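Local structure of 33-36 kDa outer membrane protein (Acinetobacter baumannii, 6GIE) at residues Pro232-Gly237 and Thr258-Thr263; Val266-Asp271 and Leu290-Arg295; Thr192-Tyr197 and Glu211-Phe216; Ala138-Ala143 and Leu150-Tyr155. The protein probably forms a channel for small molecules across the outer membrane and has been associated with carbapenem susceptibility. All coordinates share one frame; numbering follows the deposited sequence.

All four contacts pair antiparallel strands that follow each other in a porin β-barrel, and they form two groups on opposite sides of the chain's centre. Interactions 1 and 2 are partly buried and join through the neighbouring strands 252-261 and 266-276, with Q259 bonded to K293 between them; both touch the same detergent molecule, C8E of chain C. Interactions 3 and 4 are surface contacts that meet through strands 149-157 and 190-200 and share the E140–R194 salt bridge. The centres of interactions 1 and 4 lie about 28 Å apart. The first pair sets a detergent-side apolar face against a polar face with bound water, whereas a charged network on one face sets interaction 3 apart and glycine-mediated close approach marks interaction 4.

Interaction 1: residues Pro232-Gly237 and Thr258-Thr263; sequences PKLSVG and TQYFIT. With C8E ((hydroxyethyloxy)tri(ethyloxy)octane), chain C; C8E ((hydroxyethyloxy)tri(ethyloxy)octane), chain B.
T258 and S235 meet through the backbone, the CA-H of T258 pointing at S235 O, in an antiparallel β-hairpin of the porin barrel. The T258 side chain turns to the detergent face, towards C8E of chain C. Q259 is the hydrogen-bonded partner of S235: S235 N gives a bond to Q259 O at 2.8 Å, and Q259 N returns one to S235 O. On the face they share, one water joins the side chains, 2.7 Å from S235 OG and 2.9 Å from Q259 NE2, whose amide it accepts from; Q259 OE1 is taken by K293. Y260 swings back to the detergent side. L234 CB sits at its ring edge, 3.9 Å from Y260 CD1, while C4 of C8E (chain B) lies 4.1 Å above the ring plane, over its centre. Running alongside this ring, the K233 chain bends at chi3 (-66°) and brings K233 NZ to Y260 OH at 3.0 Å. F261 comes last before the chain turns a corner at I262. F261 N bonds to K233 O, which also sits in plane at the edge of the F261 ring, and F261 O accepts from K233 NZ at 3.0 Å, in the carbonyl plane.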
loop_
_atom_site.group_PDB
_atom_site.type_symbol
_atom_site.label_atom_id
_atom_site.label_comp_id
_atom_site.label_asym_id
_atom_site.label_seq_id
_atom_site.Cartn_x
_atom_site.Cartn_y
_atom_site.Cartn_z
ATOM N N PRO A 232 -7.308 3.800 16.829
ATOM C CA PRO A 232 -5.978 3.990 16.240
ATOM C C PRO A 232 -5.241 2.653 15.914
ATOM O O PRO A 232 -4.301 2.595 15.047
ATOM C CB PRO A 232 -5.212 4.795 17.345
ATOM C CG PRO A 232 -6.297 5.448 18.133
ATOM C CD PRO A 232 -7.378 4.394 18.176
ATOM N N LYS A 233 -5.676 1.582 16.580
ATOM C CA LYS A 233 -5.037 0.269 16.386
ATOM C C LYS A 233 -5.827 -0.632 15.507
ATOM O O LYS A 233 -5.280 -1.623 15.015
ATOM C CB LYS A 233 -4.835 -0.424 17.718
ATOM C CG LYS A 233 -4.324 0.535 18.767
ATOM C CD LYS A 233 -3.512 -0.159 19.833
ATOM C CE LYS A 233 -4.411 -1.107 20.623
ATOM N NZ LYS A 233 -3.587 -2.255 21.111
ATOM N N LEU A 234 -7.109 -0.343 15.328
ATOM C CA LEU A 234 -7.927 -1.289 14.651
ATOM C C LEU A 234 -8.524 -0.741 13.395
ATOM O O LEU A 234 -9.193 0.305 13.377
ATOM C CB LEU A 234 -8.988 -1.842 15.626
ATOM C CG LEU A 234 -9.980 -2.835 15.019
ATOM C CD1 LEU A 234 -9.316 -4.106 14.550
ATOM C CD2 LEU A 234 -11.146 -3.200 15.948
ATOM N N SER A 235 -8.338 -1.435 12.295
ATOM C CA SER A 235 -8.969 -0.888 11.072
ATOM C C SER A 235 -9.674 -1.958 10.328
ATOM O O SER A 235 -9.239 -3.089 10.321
ATOM C CB SER A 235 -7.967 -0.225 10.140
ATOM O OG SER A 235 -7.056 -1.162 9.596
ATOM N N VAL A 236 -10.732 -1.558 9.645
ATOM C CA VAL A 236 -11.427 -2.451 8.805
ATOM C C VAL A 236 -11.639 -1.742 7.544
ATOM O O VAL A 236 -11.948 -0.556 7.571
ATOM C CB VAL A 236 -12.800 -2.906 9.388
ATOM C CG1 VAL A 236 -13.732 -1.749 9.657
ATOM C CG2 VAL A 236 -13.476 -3.838 8.392
ATOM N N GLY A 237 -11.547 -2.452 6.424
ATOM C CA GLY A 237 -11.555 -1.743 5.126
ATOM C C GLY A 237 -12.021 -2.557 3.952
ATOM O O GLY A 237 -12.282 -3.757 4.082
ATOM N N THR A 258 -8.628 -6.324 7.194
ATOM C CA THR A 258 -8.691 -6.041 8.581
ATOM C C THR A 258 -7.270 -5.935 9.061
ATOM O O THR A 258 -6.396 -6.686 8.557
ATOM C CB THR A 258 -9.421 -7.239 9.225
ATOM O OG1 THR A 258 -10.382 -6.822 10.187
ATOM C CG2 THR A 258 -8.557 -8.201 9.733
ATOM N N GLN A 259 -7.026 -5.036 10.025
ATOM C CA GLN A 259 -5.764 -5.022 10.647
ATOM C C GLN A 259 -5.803 -4.543 12.081
ATOM O O GLN A 259 -6.557 -3.602 12.408
ATOM C CB GLN A 259 -4.750 -4.208 9.796
ATOM C CG GLN A 259 -3.351 -4.122 10.418
ATOM C CD GLN A 259 -2.327 -3.388 9.568
ATOM O OE1 GLN A 259 -1.181 -3.838 9.443
ATOM N NE2 GLN A 259 -2.713 -2.237 9.011
ATOM N N TYR A 260 -5.026 -5.211 12.953
ATOM C CA TYR A 260 -5.033 -4.828 14.367
ATOM C C TYR A 260 -3.648 -4.796 14.948
ATOM O O TYR A 260 -2.928 -5.780 14.861
ATOM C CB TYR A 260 -5.901 -5.773 15.239
ATOM C CG TYR A 260 -5.873 -5.411 16.750
ATOM C CD1 TYR A 260 -6.382 -4.201 17.207
ATOM C CD2 TYR A 260 -5.322 -6.253 17.682
ATOM C CE1 TYR A 260 -6.332 -3.838 18.554
ATOM C CE2 TYR A 260 -5.281 -5.930 19.040
ATOM C CZ TYR A 260 -5.786 -4.717 19.479
ATOM O OH TYR A 260 -5.760 -4.368 20.820
ATOM N N PHE A 261 -3.299 -3.684 15.590
ATOM C CA PHE A 261 -2.018 -3.574 16.284
ATOM C C PHE A 261 -2.197 -4.060 17.694
ATOM O O PHE A 261 -2.816 -3.408 18.489
ATOM C CB PHE A 261 -1.536 -2.127 16.319
ATOM C CG PHE A 261 -0.827 -1.707 15.100
ATOM C CD1 PHE A 261 -1.549 -1.404 13.935
ATOM C CD2 PHE A 261 0.559 -1.564 15.101
ATOM C CE1 PHE A 261 -0.887 -0.983 12.795
ATOM C CE2 PHE A 261 1.222 -1.139 13.962
ATOM C CZ PHE A 261 0.490 -0.837 12.811
ATOM N N ILE A 262 -1.642 -5.218 18.003
ATOM C CA ILE A 262 -1.704 -5.800 19.359
ATOM C C ILE A 262 -0.885 -4.906 20.287
ATOM O O ILE A 262 -1.257 -4.665 21.405
ATOM C CB ILE A 262 -1.126 -7.241 19.348
ATOM C CG1 ILE A 262 -1.941 -8.138 18.419
ATOM C CG2 ILE A 262 -1.022 -7.810 20.754
ATOM C CD1 ILE A 262 -1.319 -9.480 18.189
ATOM N N THR A 263 0.261 -4.446 19.797
ATOM C CA THR A 263 1.032 -3.378 20.426
ATOM C C THR A 263 1.440 -2.522 19.265
ATOM O O THR A 263 1.326 -2.954 18.115
ATOM C CB THR A 263 2.344 -3.844 21.075
ATOM O OG1 THR A 263 3.237 -4.347 20.067
ATOM C CG2 THR A 263 2.052 -4.906 22.122
HETATM C C6 C8E C . -9.650 -7.735 14.042
HETATM C C7 C8E C . -9.070 -8.431 12.846
HETATM C C8 C8E C . -7.557 -8.406 12.850
HETATM O O9 C8E C . -7.039 -9.755 12.814
HETATM C C10 C8E C . -7.157 -10.462 11.585
HETATM C C11 C8E C . -6.676 -11.903 11.699
HETATM O O12 C8E C . -7.696 -12.918 11.783
HETATM C C13 C8E C . -8.966 -12.632 11.268
HETATM C C14 C8E C . -9.686 -13.842 10.716
HETATM O O15 C8E C . -10.429 -13.228 9.665
HETATM C C16 C8E C . -11.129 -14.034 8.768
HETATM C C17 C8E C . -11.107 -13.310 7.434
HETATM O O18 C8E C . -11.109 -11.896 7.587
HETATM C C19 C8E C . -10.896 -11.265 6.316
HETATM C C20 C8E C . -10.902 -9.746 6.471
HETATM O O21 C8E C . -12.189 -9.207 6.136
HETATM C C1 C8E B . -10.600 -3.769 19.988
HETATM C C2 C8E B . -9.753 -4.962 19.582
HETATM C C3 C8E B . -10.541 -5.905 18.666
HETATM C C4 C8E B . -9.607 -6.757 17.813
HETATM C C5 C8E B . -10.297 -7.794 16.923
HETATM C C6 C8E B . -11.483 -7.265 16.100
HETATM C C7 C8E B . -12.275 -8.432 15.494
HETATM C C8 C8E B . -13.000 -8.125 14.184
HETATM O O9 C8E B . -12.919 -9.262 13.304
HETATM C C10 C8E B . -13.913 -9.348 12.284
HETATM C C11 C8E B . -13.363 -10.107 11.069
HETATM O O HOH W 1 -4.999 -0.699 7.987
#

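Interaction 2: residues Val266-Asp271 and Leu290-Arg295; sequences VAVGAD and LNAKFR. With C8E ((hydroxyethyloxy)tri(ethyloxy)octane), chain C.
N291 lays its side chain across the backbone of G269, its partner in a hydrogen-bonded antiparallel pair. Chi1 of 62° sets CG between the backbone N and the carbonyl carbon, folding the amide over the glycine, with N291 OD1 3.4 Å from G269 CA. The other end of the amide turns to D271: N291 ND2 reaches D271 OD2 at 2.9 Å, a weak bond bent to 127° at the hydrogen, with the amide and carboxylate planes 29° apart. A water lies 2.7 Å from D271 OD1, probably as donor, and weakly accepts from N291 ND2. Further along this face, A267 is gripped by both backbone bonds to K293, while A267 CB touches K293 CG at 3.8 Å; the lysine's amine has Q259 as its partner. V266 belongs to the opposite face of this barrel hairpin. V266 CG2 packs 4.1 Å from F294 CD2, the two side chains lying side by side and pointing the same way, and A270 CB meets L290 CD2 at 3.9 Å farther down. The chemistry thus divides by face: apolar side chains make up the one where C8E of chain C lies against A270, and which probably meets lipid in the membrane, while amide, carboxylate, amine and water are kept to the other side.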
loop_
_atom_site.group_PDB
_atom_site.type_symbol
_atom_site.label_atom_id
_atom_site.label_comp_id
_atom_site.label_asym_id
_atom_site.label_seq_id
_atom_site.Cartn_x
_atom_site.Cartn_y
_atom_site.Cartn_z
ATOM N N VAL A 266 3.620 -4.620 16.994
ATOM C CA VAL A 266 3.163 -5.797 16.334
ATOM C C VAL A 266 1.739 -5.670 15.847
ATOM O O VAL A 266 0.829 -5.438 16.635
ATOM C CB VAL A 266 3.276 -6.993 17.283
ATOM C CG1 VAL A 266 2.942 -8.263 16.523
ATOM C CG2 VAL A 266 4.696 -7.090 17.824
ATOM N N ALA A 267 1.547 -5.901 14.561
ATOM C CA ALA A 267 0.213 -5.909 13.965
ATOM C C ALA A 267 -0.048 -7.222 13.204
ATOM O O ALA A 267 0.856 -7.826 12.675
ATOM C CB ALA A 267 0.018 -4.675 13.053
ATOM N N VAL A 268 -1.281 -7.695 13.206
ATOM C CA VAL A 268 -1.657 -8.792 12.337
ATOM C C VAL A 268 -2.896 -8.404 11.597
ATOM O O VAL A 268 -3.626 -7.458 11.996
ATOM C CB VAL A 268 -1.937 -10.028 13.147
ATOM C CG1 VAL A 268 -0.636 -10.483 13.831
ATOM C CG2 VAL A 268 -3.019 -9.755 14.194
ATOM N N GLY A 269 -3.146 -9.150 10.518
ATOM C CA GLY A 269 -4.194 -8.823 9.623
ATOM C C GLY A 269 -4.646 -9.905 8.709
ATOM O O GLY A 269 -4.013 -10.947 8.562
ATOM N N ALA A 270 -5.762 -9.593 8.041
ATOM C CA ALA A 270 -6.444 -10.546 7.228
ATOM C C ALA A 270 -7.014 -9.912 5.997
ATOM O O ALA A 270 -7.465 -8.758 6.043
ATOM C CB ALA A 270 -7.563 -11.242 8.076
ATOM N N ASP A 271 -7.080 -10.679 4.913
ATOM C CA ASP A 271 -7.599 -10.127 3.636
ATOM C C ASP A 271 -8.445 -11.179 2.947
ATOM O O ASP A 271 -8.083 -12.382 2.903
ATOM C CB ASP A 271 -6.447 -9.731 2.673
ATOM C CG ASP A 271 -5.393 -8.859 3.327
ATOM O OD1 ASP A 271 -5.713 -7.685 3.677
ATOM O OD2 ASP A 271 -4.244 -9.362 3.528
ATOM N N LEU A 290 -3.518 -13.778 5.325
ATOM C CA LEU A 290 -3.127 -13.313 6.605
ATOM C C LEU A 290 -1.786 -12.601 6.488
ATOM O O LEU A 290 -0.913 -13.014 5.732
ATOM C CB LEU A 290 -2.920 -14.498 7.539
ATOM C CG LEU A 290 -4.175 -15.304 7.919
ATOM C CD1 LEU A 290 -3.814 -16.301 9.013
ATOM C CD2 LEU A 290 -5.317 -14.462 8.400
ATOM N N ASN A 291 -1.616 -11.595 7.317
ATOM C CA ASN A 291 -0.422 -10.857 7.334
ATOM C C ASN A 291 -0.020 -10.395 8.753
ATOM O O ASN A 291 -0.804 -10.436 9.720
ATOM C CB ASN A 291 -0.528 -9.698 6.331
ATOM C CG ASN A 291 -1.610 -8.748 6.685
ATOM O OD1 ASN A 291 -1.497 -8.021 7.676
ATOM N ND2 ASN A 291 -2.714 -8.781 5.924
ATOM N N ALA A 292 1.238 -9.972 8.862
ATOM C CA ALA A 292 1.770 -9.559 10.130
ATOM C C ALA A 292 2.866 -8.558 9.941
ATOM O O ALA A 292 3.581 -8.609 8.913
ATOM C CB ALA A 292 2.348 -10.773 10.856
ATOM N N LYS A 293 3.062 -7.703 10.945
ATOM C CA LYS A 293 4.117 -6.728 10.833
ATOM C C LYS A 293 4.737 -6.319 12.171
ATOM O O LYS A 293 4.052 -6.277 13.210
ATOM C CB LYS A 293 3.597 -5.522 10.035
ATOM C CG LYS A 293 3.101 -4.373 10.852
ATOM C CD LYS A 293 2.511 -3.217 10.012
ATOM C CE LYS A 293 1.993 -3.622 8.619
ATOM N NZ LYS A 293 1.024 -2.603 8.116
ATOM N N PHE A 294 6.049 -6.040 12.118
ATOM C CA PHE A 294 6.824 -5.745 13.285
ATOM C C PHE A 294 7.546 -4.440 13.021
ATOM O O PHE A 294 8.197 -4.250 11.967
ATOM C CB PHE A 294 7.875 -6.873 13.598
ATOM C CG PHE A 294 7.276 -8.235 13.635
ATOM C CD1 PHE A 294 6.915 -8.893 12.430
ATOM C CD2 PHE A 294 6.974 -8.851 14.872
ATOM C CE1 PHE A 294 6.297 -10.141 12.469
ATOM C CE2 PHE A 294 6.345 -10.091 14.898
ATOM C CZ PHE A 294 5.996 -10.727 13.700
ATOM N N ARG A 295 7.524 -3.615 14.047
ATOM C CA ARG A 295 8.162 -2.385 13.983
ATOM C C ARG A 295 9.214 -2.279 15.039
ATOM O O ARG A 295 9.015 -2.709 16.176
ATOM C CB ARG A 295 7.133 -1.235 14.088
ATOM C CG ARG A 295 6.168 -1.142 12.928
ATOM C CD ARG A 295 5.169 0.008 13.153
ATOM N NE ARG A 295 4.330 0.204 11.972
ATOM C CZ ARG A 295 3.324 1.069 11.878
ATOM N NH1 ARG A 295 2.968 1.871 12.879
ATOM N NH2 ARG A 295 2.675 1.152 10.724
HETATM C C6 C8E C . -9.650 -7.735 14.042
HETATM C C7 C8E C . -9.070 -8.431 12.846
HETATM C C8 C8E C . -7.557 -8.406 12.850
HETATM O O9 C8E C . -7.039 -9.755 12.814
HETATM C C10 C8E C . -7.157 -10.462 11.585
HETATM C C11 C8E C . -6.676 -11.903 11.699
HETATM O O12 C8E C . -7.696 -12.918 11.783
HETATM C C13 C8E C . -8.966 -12.632 11.268
HETATM C C14 C8E C . -9.686 -13.842 10.716
HETATM O O15 C8E C . -10.429 -13.228 9.665
HETATM C C16 C8E C . -11.129 -14.034 8.768
HETATM C C17 C8E C . -11.107 -13.310 7.434
HETATM O O18 C8E C . -11.109 -11.896 7.587
HETATM C C19 C8E C . -10.896 -11.265 6.316
HETATM C C20 C8E C . -10.902 -9.746 6.471
HETATM O O21 C8E C . -12.189 -9.207 6.136
HETATM O O HOH W 2 -5.343 -6.540 6.127
#

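Interaction 3: residues Thr192-Tyr197 and Glu211-Phe216; sequences TARTKY and EAFGVF
The F213 ring takes R194 at its edge, CD of the arginine lying in the ring plane 3.9 Å from F213 CD1. R194 CB comes still nearer that same ring atom, at 3.6 Å, but obliquely. Beyond CD the guanidinium plane is turned 33° from that of the ring. E211 approaches the guanidinium obliquely too: R194 NH1 to E211 OE1 is a long salt bridge of 3.8 Å, with the carboxylate plane turned 53° from the guanidinium. On the reverse face of the strands, F216 offers a ring edge to A193, with F216 CE2 4.2 Å from A193 CB.

These strands form a hairpin of the porin barrel, almost exactly antiparallel. A193 with G214 and T195 with A212 are the hydrogen-bonded pairs, each closed by two backbone bonds; the straightest of them, G214 N to A193 O, spans 2.9 Å.

K196 and E211 face each other in a non-hydrogen-bonded pair. Their aliphatic parts touch, K196 CG lying 3.6 Å from E211 CG. The lysine then bends at chi4 (66°) and brings K196 NZ to E211 OE2 at 3.1 Å, from above the carboxylate plane. The same amine forms a salt bridge with E65, and K196 makes a cation-pi contact with F68. R194 NE forms a salt bridge with E140, two strands along.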
loop_
_atom_site.group_PDB
_atom_site.type_symbol
_atom_site.label_atom_id
_atom_site.label_comp_id
_atom_site.label_asym_id
_atom_site.label_seq_id
_atom_site.Cartn_x
_atom_site.Cartn_y
_atom_site.Cartn_z
ATOM N N THR A 192 0.345 6.737 -14.797
ATOM C CA THR A 192 -0.455 6.432 -13.626
ATOM C C THR A 192 -0.808 7.670 -12.891
ATOM O O THR A 192 -0.129 8.712 -12.998
ATOM C CB THR A 192 0.308 5.547 -12.655
ATOM O OG1 THR A 192 1.467 6.251 -12.185
ATOM C CG2 THR A 192 0.718 4.246 -13.354
ATOM N N ALA A 193 -1.858 7.552 -12.095
ATOM C CA ALA A 193 -2.262 8.654 -11.240
ATOM C C ALA A 193 -2.723 8.055 -9.997
ATOM O O ALA A 193 -3.405 6.997 -10.024
ATOM C CB ALA A 193 -3.414 9.470 -11.840
ATOM N N ARG A 194 -2.441 8.744 -8.892
ATOM C CA ARG A 194 -3.051 8.310 -7.672
ATOM C C ARG A 194 -3.174 9.363 -6.586
ATOM O O ARG A 194 -2.413 10.367 -6.507
ATOM C CB ARG A 194 -2.280 7.070 -7.172
ATOM C CG ARG A 194 -0.938 7.286 -6.543
ATOM C CD ARG A 194 -0.385 5.969 -5.908
ATOM N NE ARG A 194 0.952 6.297 -5.390
ATOM C CZ ARG A 194 1.184 6.682 -4.157
ATOM N NH1 ARG A 194 0.237 6.649 -3.241
ATOM N NH2 ARG A 194 2.393 7.037 -3.800
ATOM N N THR A 195 -4.058 9.049 -5.654
ATOM C CA THR A 195 -4.271 9.931 -4.536
ATOM C C THR A 195 -4.311 9.163 -3.265
ATOM O O THR A 195 -4.657 8.009 -3.293
ATOM C CB THR A 195 -5.603 10.704 -4.655
ATOM O OG1 THR A 195 -6.696 9.811 -4.618
ATOM C CG2 THR A 195 -5.664 11.465 -5.913
ATOM N N LYS A 196 -3.921 9.819 -2.177
ATOM C CA LYS A 196 -4.011 9.260 -0.878
ATOM C C LYS A 196 -4.424 10.265 0.183
ATOM O O LYS A 196 -3.868 11.365 0.279
ATOM C CB LYS A 196 -2.640 8.674 -0.449
ATOM C CG LYS A 196 -2.690 7.763 0.814
ATOM C CD LYS A 196 -1.303 7.072 0.987
ATOM C CE LYS A 196 -1.015 6.476 2.341
ATOM N NZ LYS A 196 -1.921 5.351 2.578
ATOM N N TYR A 197 -5.347 9.848 1.058
ATOM C CA TYR A 197 -5.737 10.739 2.175
ATOM C C TYR A 197 -5.787 9.989 3.453
ATOM O O TYR A 197 -6.258 8.853 3.477
ATOM C CB TYR A 197 -7.133 11.415 1.919
ATOM C CG TYR A 197 -7.596 12.307 3.076
ATOM C CD1 TYR A 197 -7.020 13.553 3.294
ATOM C CD2 TYR A 197 -8.608 11.919 3.918
ATOM C CE1 TYR A 197 -7.457 14.350 4.327
ATOM C CE2 TYR A 197 -9.051 12.735 4.944
ATOM C CZ TYR A 197 -8.468 13.926 5.136
ATOM O OH TYR A 197 -8.857 14.698 6.178
ATOM N N GLU A 211 -7.556 5.687 -0.661
ATOM C CA GLU A 211 -6.562 5.620 -1.756
ATOM C C GLU A 211 -7.272 5.234 -3.064
ATOM O O GLU A 211 -8.123 4.305 -3.107
ATOM C CB GLU A 211 -5.467 4.528 -1.498
ATOM C CG GLU A 211 -4.350 4.936 -0.601
ATOM C CD GLU A 211 -3.018 4.175 -0.825
ATOM O OE1 GLU A 211 -2.415 4.212 -1.934
ATOM O OE2 GLU A 211 -2.535 3.586 0.154
ATOM N N ALA A 212 -6.894 5.904 -4.126
ATOM C CA ALA A 212 -7.456 5.678 -5.451
ATOM C C ALA A 212 -6.322 5.687 -6.458
ATOM O O ALA A 212 -5.268 6.336 -6.233
ATOM C CB ALA A 212 -8.452 6.779 -5.781
ATOM N N PHE A 213 -6.525 4.946 -7.540
ATOM C CA PHE A 213 -5.446 4.558 -8.464
ATOM C C PHE A 213 -6.064 4.444 -9.801
ATOM O O PHE A 213 -7.140 3.799 -9.961
ATOM C CB PHE A 213 -4.869 3.174 -8.087
ATOM C CG PHE A 213 -3.493 2.884 -8.665
ATOM C CD1 PHE A 213 -2.362 3.578 -8.224
ATOM C CD2 PHE A 213 -3.309 1.878 -9.614
ATOM C CE1 PHE A 213 -1.092 3.305 -8.741
ATOM C CE2 PHE A 213 -2.036 1.594 -10.118
ATOM C CZ PHE A 213 -0.930 2.307 -9.685
ATOM N N GLY A 214 -5.420 5.104 -10.764
ATOM C CA GLY A 214 -5.724 4.909 -12.174
ATOM C C GLY A 214 -4.466 4.583 -12.961
ATOM O O GLY A 214 -3.405 5.152 -12.726
ATOM N N VAL A 215 -4.616 3.637 -13.888
ATOM C CA VAL A 215 -3.572 3.207 -14.788
ATOM C C VAL A 215 -4.125 3.355 -16.175
ATOM O O VAL A 215 -5.148 2.725 -16.504
ATOM C CB VAL A 215 -3.217 1.727 -14.587
ATOM C CG1 VAL A 215 -2.187 1.281 -15.635
ATOM C CG2 VAL A 215 -2.687 1.505 -13.189
ATOM N N PHE A 216 -3.447 4.176 -16.981
ATOM C CA PHE A 216 -3.959 4.633 -18.285
ATOM C C PHE A 216 -3.029 4.158 -19.401
ATOM O O PHE A 216 -1.878 4.575 -19.462
ATOM C CB PHE A 216 -4.061 6.180 -18.321
ATOM C CG PHE A 216 -4.962 6.738 -17.262
ATOM C CD1 PHE A 216 -6.323 6.919 -17.496
ATOM C CD2 PHE A 216 -4.457 7.074 -16.020
ATOM C CE1 PHE A 216 -7.152 7.402 -16.491
ATOM C CE2 PHE A 216 -5.283 7.565 -15.021
ATOM C CZ PHE A 216 -6.634 7.747 -15.269
#

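Interaction 4: residues Ala138-Ala143 and Leu150-Tyr155; sequences ALEAGA and LVAVGY
L139 and Y155 lie side by side and point the same way, with L139 CD1 3.9 Å from Y155 CE1 and oblique to the ring. Chi1 of 87° puts the tyrosine's CG between its backbone N and carbonyl carbon, which leans the ring toward the leucine; the phenol end bonds to Y137 OH. On the other face E140, extended beyond CG, brings its OE2 within 4.1 Å of A152 CB, while the carboxylate is held by S115 and R194. L150, with CG anti to its backbone N, bends its end toward the opposite strand and lays CD1 3.7 Å from A143 O.

The whole is an antiparallel hairpin of the porin barrel, the segment axes running at 150° to each other. Six backbone bonds tie L139 to Y155, A141 to V153 and A143 to V151. At the non-hydrogen-bonded positions between them glycine brings the chains unusually close. G142 CA and A152 CA stand 3.9 Å apart, and so do E140 CA and G154 CA. In each case the glycine's CA-H also meets a carbonyl across the gap: G142 CA lies 3.1 Å from V151 O, and G154 CA the same distance from L139 O. V153 CG2 lies 3.6 Å from A141 O.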
loop_
_atom_site.group_PDB
_atom_site.type_symbol
_atom_site.label_atom_id
_atom_site.label_comp_id
_atom_site.label_asym_id
_atom_site.label_seq_id
_atom_site.Cartn_x
_atom_site.Cartn_y
_atom_site.Cartn_z
ATOM N N ALA A 138 8.651 1.760 -12.046
ATOM C CA ALA A 138 7.717 2.851 -11.914
ATOM C C ALA A 138 8.408 4.017 -11.249
ATOM O O ALA A 138 9.280 3.831 -10.359
ATOM C CB ALA A 138 6.477 2.458 -11.077
ATOM N N LEU A 139 8.011 5.210 -11.716
ATOM C CA LEU A 139 8.334 6.488 -11.097
ATOM C C LEU A 139 7.055 7.320 -10.944
ATOM O O LEU A 139 6.160 7.222 -11.806
ATOM C CB LEU A 139 9.243 7.288 -12.026
ATOM C CG LEU A 139 10.540 6.634 -12.406
ATOM C CD1 LEU A 139 11.209 7.471 -13.473
ATOM C CD2 LEU A 139 11.417 6.502 -11.166
ATOM N N GLU A 140 7.003 8.150 -9.892
ATOM C CA GLU A 140 5.912 9.054 -9.664
ATOM C C GLU A 140 6.491 10.301 -9.097
ATOM O O GLU A 140 7.494 10.284 -8.370
ATOM C CB GLU A 140 4.873 8.598 -8.625
ATOM C CG GLU A 140 4.377 7.182 -8.678
ATOM C CD GLU A 140 3.661 6.786 -7.365
ATOM O OE1 GLU A 140 4.367 6.556 -6.336
ATOM O OE2 GLU A 140 2.400 6.718 -7.339
ATOM N N ALA A 141 5.776 11.390 -9.377
ATOM C CA ALA A 141 6.032 12.654 -8.754
ATOM C C ALA A 141 4.677 13.202 -8.373
ATOM O O ALA A 141 3.747 13.078 -9.139
ATOM C CB ALA A 141 6.717 13.613 -9.763
ATOM N N GLY A 142 4.610 13.905 -7.258
ATOM C CA GLY A 142 3.452 14.636 -6.968
ATOM C C GLY A 142 3.529 15.602 -5.848
ATOM O O GLY A 142 4.591 16.022 -5.495
ATOM N N ALA A 143 2.371 15.974 -5.293
ATOM C CA ALA A 143 2.382 16.986 -4.253
ATOM C C ALA A 143 1.311 16.716 -3.196
ATOM O O ALA A 143 0.327 16.045 -3.472
ATOM C CB ALA A 143 2.181 18.377 -4.912
ATOM N N LEU A 150 -2.205 13.503 -0.647
ATOM C CA LEU A 150 -1.233 13.345 -1.664
ATOM C C LEU A 150 -1.886 13.069 -3.015
ATOM O O LEU A 150 -2.707 12.134 -3.171
ATOM C CB LEU A 150 -0.276 12.177 -1.289
ATOM C CG LEU A 150 0.767 11.682 -2.305
ATOM C CD1 LEU A 150 1.775 12.748 -2.712
ATOM C CD2 LEU A 150 1.548 10.490 -1.682
ATOM N N VAL A 151 -1.469 13.843 -4.006
ATOM C CA VAL A 151 -1.719 13.495 -5.383
ATOM C C VAL A 151 -0.387 13.257 -6.140
ATOM O O VAL A 151 0.502 14.091 -6.088
ATOM C CB VAL A 151 -2.448 14.641 -6.071
ATOM C CG1 VAL A 151 -2.822 14.238 -7.482
ATOM C CG2 VAL A 151 -3.630 15.001 -5.251
ATOM N N ALA A 152 -0.338 12.183 -6.922
ATOM C CA ALA A 152 0.871 11.759 -7.633
ATOM C C ALA A 152 0.556 11.182 -9.013
ATOM O O ALA A 152 -0.399 10.443 -9.178
ATOM C CB ALA A 152 1.610 10.755 -6.835
ATOM N N VAL A 153 1.335 11.605 -10.003
ATOM C CA VAL A 153 1.198 11.093 -11.344
ATOM C C VAL A 153 2.535 10.460 -11.704
ATOM O O VAL A 153 3.563 10.899 -11.225
ATOM C CB VAL A 153 0.913 12.218 -12.373
ATOM C CG1 VAL A 153 -0.459 12.841 -12.121
ATOM C CG2 VAL A 153 2.000 13.271 -12.310
ATOM N N GLY A 154 2.525 9.472 -12.570
ATOM C CA GLY A 154 3.783 8.874 -12.941
ATOM C C GLY A 154 3.670 8.020 -14.154
ATOM O O GLY A 154 2.754 8.187 -14.945
ATOM N N TYR A 155 4.583 7.065 -14.266
ATOM C CA TYR A 155 4.465 6.079 -15.325
ATOM C C TYR A 155 5.234 4.822 -14.993
ATOM O O TYR A 155 6.019 4.788 -14.051
ATOM C CB TYR A 155 4.863 6.665 -16.663
ATOM C CG TYR A 155 6.312 6.549 -16.902
ATOM C CD1 TYR A 155 7.197 7.250 -16.117
ATOM C CD2 TYR A 155 6.806 5.694 -17.884
ATOM C CE1 TYR A 155 8.560 7.099 -16.289
ATOM C CE2 TYR A 155 8.159 5.521 -18.059
ATOM C CZ TYR A 155 9.043 6.235 -17.264
ATOM O OH TYR A 155 10.415 6.100 -17.436
#